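Local coordinates for protein 11R-lipoxygenase (Gersemia fruticosa, PDB 3VF1) that probably catalyses the insertion of molecular oxygen into polyunsaturated fatty acids through a non-heme iron, in a calcium-dependent manner, at residues 384-394 against 450-461. Residues are numbered along the deposited sequence; the frame is centred on the assembly and turned at random.
Sequences TQYHQMITHLL and LSIGGGGQVTLM. With FE2 (Fe (II) ion), chain E.
The long iron-bearing helix of the lipoxygenase fold shows how a metal-binding helix is packed along another side: Met389 and Gln385 meet residues 450-461, while His392 NE2 binds the iron at 2.3 Å. The axes of 384-394 and 456-461 cross at -59°, 8.9 Å apart. Met389 bends at both outer torsions (chi2 -46°, chi3 -54°), which curls its thioether toward 450-461: SD lies 3.6 Å from Leu450 CD1, and the methyl CE rests near the side chains of Gln457 and Met461, 3.8 Å from Met461 SD. Next to it, Ile390 CD1 and Leu460 CD1 touch at 3.8 Å, the two side chains meeting nearly at right angles. One turn before Met389, the bent Gln385 side chain reaches the Leu450-Gly453 type I turn, its OE1 beside Ser451 and Ile452, where it accepts a weak hydrogen bond from Ile452 N (3.4 Å), while NE2 is hydrogen-bonded to Thr594 O. A leucine in place of Gln385 would probably leave both Ile452 N and Thr594 O without this amide partner. Beyond the contact, helix 557-579 packs on Thr391 and His392, helix 582-586 covers Thr384 and Gln388, and His397, His575, Asn579 and the Ile698 carboxylate complete the protein ligands of the iron.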
loop_
_atom_site.group_PDB
_atom_site.type_symbol
_atom_site.label_atom_id
_atom_site.label_comp_id
_atom_site.label_asym_id
_atom_site.label_seq_id
_atom_site.Cartn_x
_atom_site.Cartn_y
_atom_site.Cartn_z
ATOM N N THR A 384 3.573 -8.873 15.297
ATOM C CA THR A 384 2.768 -7.665 15.143
ATOM C C THR A 384 3.660 -6.442 14.970
ATOM O O THR A 384 3.396 -5.589 14.125
ATOM C CB THR A 384 1.844 -7.439 16.354
ATOM O OG1 THR A 384 0.904 -8.515 16.447
ATOM C CG2 THR A 384 1.096 -6.119 16.216
ATOM N N GLN A 385 4.714 -6.362 15.776
ATOM C CA GLN A 385 5.662 -5.260 15.678
ATOM C C GLN A 385 6.208 -5.226 14.259
ATOM O O GLN A 385 6.260 -4.176 13.618
ATOM C CB GLN A 385 6.826 -5.430 16.662
ATOM C CG GLN A 385 6.443 -5.848 18.075
ATOM C CD GLN A 385 5.431 -4.918 18.713
ATOM O OE1 GLN A 385 5.710 -3.741 18.937
ATOM N NE2 GLN A 385 4.247 -5.445 19.012
ATOM N N TYR A 386 6.609 -6.398 13.778
ATOM C CA TYR A 386 7.181 -6.542 12.447
ATOM C C TYR A 386 6.173 -6.139 11.374
ATOM O O TYR A 386 6.502 -5.395 10.454
ATOM C CB TYR A 386 7.623 -7.992 12.234
ATOM C CG TYR A 386 8.485 -8.211 11.012
ATOM C CD1 TYR A 386 7.940 -8.181 9.734
ATOM C CD2 TYR A 386 9.845 -8.465 11.137
ATOM C CE1 TYR A 386 8.726 -8.388 8.616
ATOM C CE2 TYR A 386 10.640 -8.673 10.025
ATOM C CZ TYR A 386 10.074 -8.634 8.767
ATOM O OH TYR A 386 10.862 -8.840 7.660
ATOM N N HIS A 387 4.943 -6.627 11.498
ATOM C CA HIS A 387 3.929 -6.383 10.477
ATOM C C HIS A 387 3.581 -4.905 10.338
ATOM O O HIS A 387 3.540 -4.373 9.232
ATOM C CB HIS A 387 2.652 -7.163 10.781
ATOM C CG HIS A 387 1.475 -6.716 9.973
ATOM N ND1 HIS A 387 0.434 -5.992 10.513
ATOM C CD2 HIS A 387 1.185 -6.870 8.661
ATOM C CE1 HIS A 387 -0.453 -5.731 9.571
ATOM N NE2 HIS A 387 -0.022 -6.251 8.437
ATOM N N GLN A 388 3.323 -4.247 11.463
ATOM C CA GLN A 388 2.871 -2.862 11.445
ATOM C C GLN A 388 3.923 -1.915 10.878
ATOM O O GLN A 388 3.626 -1.099 10.010
ATOM C CB GLN A 388 2.483 -2.412 12.854
ATOM C CG GLN A 388 1.217 -3.059 13.384
ATOM C CD GLN A 388 -0.013 -2.679 12.578
ATOM O OE1 GLN A 388 -0.047 -1.634 11.927
ATOM N NE2 GLN A 388 -1.029 -3.532 12.614
ATOM N N MET A 389 5.151 -2.029 11.369
ATOM C CA MET A 389 6.195 -1.071 11.024
ATOM C C MET A 389 6.949 -1.431 9.745
ATOM O O MET A 389 7.264 -0.554 8.942
ATOM C CB MET A 389 7.184 -0.930 12.182
ATOM C CG MET A 389 6.535 -0.546 13.503
ATOM S SD MET A 389 5.344 0.803 13.329
ATOM C CE MET A 389 6.342 2.050 12.521
ATOM N N ILE A 390 7.236 -2.714 9.551
ATOM C CA ILE A 390 8.054 -3.138 8.416
ATOM C C ILE A 390 7.216 -3.597 7.227
ATOM O O ILE A 390 7.350 -3.065 6.124
ATOM C CB ILE A 390 9.034 -4.262 8.815
ATOM C CG1 ILE A 390 10.095 -3.710 9.771
ATOM C CG2 ILE A 390 9.695 -4.859 7.579
ATOM C CD1 ILE A 390 11.080 -4.747 10.273
ATOM N N THR A 391 6.353 -4.583 7.449
ATOM C CA THR A 391 5.571 -5.162 6.363
ATOM C C THR A 391 4.584 -4.163 5.771
ATOM O O THR A 391 4.397 -4.113 4.556
ATOM C CB THR A 391 4.792 -6.403 6.828
ATOM O OG1 THR A 391 5.706 -7.370 7.358
ATOM C CG2 THR A 391 4.016 -7.015 5.667
ATOM N N HIS A 392 3.949 -3.369 6.626
ATOM C CA HIS A 392 2.921 -2.443 6.163
ATOM C C HIS A 392 3.468 -1.052 5.869
ATOM O O HIS A 392 3.559 -0.653 4.713
ATOM C CB HIS A 392 1.780 -2.348 7.175
ATOM C CG HIS A 392 0.696 -1.398 6.770
ATOM N ND1 HIS A 392 0.192 -0.436 7.618
ATOM C CD2 HIS A 392 0.024 -1.257 5.602
ATOM C CE1 HIS A 392 -0.746 0.253 6.994
ATOM N NE2 HIS A 392 -0.867 -0.224 5.768
ATOM N N LEU A 393 3.834 -0.315 6.910
ATOM C CA LEU A 393 4.230 1.082 6.742
ATOM C C LEU A 393 5.476 1.248 5.870
ATOM O O LEU A 393 5.434 1.939 4.856
ATOM C CB LEU A 393 4.431 1.751 8.104
ATOM C CG LEU A 393 3.137 1.972 8.894
ATOM C CD1 LEU A 393 3.427 2.547 10.274
ATOM C CD2 LEU A 393 2.188 2.884 8.129
ATOM N N LEU A 394 6.579 0.618 6.253
ATOM C CA LEU A 394 7.824 0.782 5.507
ATOM C C LEU A 394 7.744 0.200 4.099
ATOM O O LEU A 394 7.895 0.920 3.110
ATOM C CB LEU A 394 8.997 0.139 6.249
ATOM C CG LEU A 394 10.315 0.174 5.467
ATOM C CD1 LEU A 394 10.720 1.611 5.162
ATOM C CD2 LEU A 394 11.424 -0.547 6.218
ATOM N N LEU A 450 1.595 -0.201 20.131
ATOM C CA LEU A 450 2.734 -1.106 20.030
ATOM C C LEU A 450 3.614 -1.024 21.270
ATOM O O LEU A 450 3.787 0.049 21.845
ATOM C CB LEU A 450 3.570 -0.772 18.795
ATOM C CG LEU A 450 2.889 -0.952 17.439
ATOM C CD1 LEU A 450 3.839 -0.537 16.329
ATOM C CD2 LEU A 450 2.431 -2.390 17.251
ATOM N N SER A 451 4.177 -2.158 21.677
ATOM C CA SER A 451 5.070 -2.178 22.830
ATOM C C SER A 451 6.410 -1.532 22.496
ATOM O O SER A 451 7.104 -1.041 23.386
ATOM C CB SER A 451 5.270 -3.604 23.349
ATOM O OG SER A 451 5.843 -4.441 22.365
ATOM N N ILE A 452 6.774 -1.524 21.215
ATOM C CA ILE A 452 7.981 -0.820 20.785
ATOM C C ILE A 452 7.687 0.660 20.566
ATOM O O ILE A 452 8.541 1.405 20.089
ATOM C CB ILE A 452 8.597 -1.414 19.497
ATOM C CG1 ILE A 452 7.675 -1.196 18.293
ATOM C CG2 ILE A 452 8.914 -2.892 19.696
ATOM C CD1 ILE A 452 8.279 -1.640 16.980
ATOM N N GLY A 453 6.474 1.080 20.913
ATOM C CA GLY A 453 6.128 2.488 20.896
ATOM C C GLY A 453 7.014 3.239 21.868
ATOM O O GLY A 453 7.617 2.639 22.758
ATOM N N GLY A 454 7.095 4.553 21.698
ATOM C CA GLY A 454 7.959 5.373 22.523
ATOM C C GLY A 454 9.216 5.788 21.782
ATOM O O GLY A 454 10.099 6.422 22.355
ATOM N N GLY A 455 9.295 5.423 20.503
ATOM C CA GLY A 455 10.427 5.787 19.671
ATOM C C GLY A 455 10.980 4.622 18.872
ATOM O O GLY A 455 11.541 4.810 17.796
ATOM N N GLY A 456 10.822 3.413 19.400
ATOM C CA GLY A 456 11.363 2.226 18.764
ATOM C C GLY A 456 10.717 1.881 17.434
ATOM O O GLY A 456 11.330 1.218 16.598
ATOM N N GLN A 457 9.481 2.324 17.229
ATOM C CA GLN A 457 8.757 1.997 16.003
ATOM C C GLN A 457 9.467 2.559 14.775
ATOM O O GLN A 457 9.462 1.939 13.710
ATOM C CB GLN A 457 7.305 2.493 16.060
ATOM C CG GLN A 457 7.124 4.005 16.020
ATOM C CD GLN A 457 7.156 4.640 17.394
ATOM O OE1 GLN A 457 7.809 4.139 18.309
ATOM N NE2 GLN A 457 6.440 5.748 17.550
ATOM N N VAL A 458 10.079 3.729 14.924
ATOM C CA VAL A 458 10.815 4.341 13.824
ATOM C C VAL A 458 12.162 3.654 13.657
ATOM O O VAL A 458 12.624 3.430 12.541
ATOM C CB VAL A 458 11.051 5.846 14.058
ATOM C CG1 VAL A 458 11.869 6.435 12.918
ATOM C CG2 VAL A 458 9.727 6.577 14.197
ATOM N N THR A 459 12.786 3.318 14.780
ATOM C CA THR A 459 14.085 2.660 14.772
ATOM C C THR A 459 14.007 1.294 14.097
ATOM O O THR A 459 14.958 0.861 13.451
ATOM C CB THR A 459 14.627 2.488 16.205
ATOM O OG1 THR A 459 14.688 3.764 16.852
ATOM C CG2 THR A 459 16.014 1.863 16.189
ATOM N N LEU A 460 12.870 0.618 14.245
ATOM C CA LEU A 460 12.677 -0.690 13.628
ATOM C C LEU A 460 12.628 -0.565 12.109
ATOM O O LEU A 460 13.170 -1.405 11.389
ATOM C CB LEU A 460 11.390 -1.343 14.139
ATOM C CG LEU A 460 11.060 -2.715 13.546
ATOM C CD1 LEU A 460 12.204 -3.692 13.762
ATOM C CD2 LEU A 460 9.773 -3.255 14.145
ATOM N N MET A 461 11.972 0.484 11.625
ATOM C CA MET A 461 11.907 0.744 10.193
ATOM C C MET A 461 13.294 1.057 9.648
ATOM O O MET A 461 13.703 0.524 8.617
ATOM C CB MET A 461 10.965 1.912 9.906
ATOM C CG MET A 461 9.508 1.614 10.206
ATOM S SD MET A 461 8.387 2.771 9.405
ATOM C CE MET A 461 8.857 4.309 10.197
HETATM FE FE FE2 E . -2.071 1.206 4.461
HETATM O O HOH W 1 -3.492 1.788 6.237
#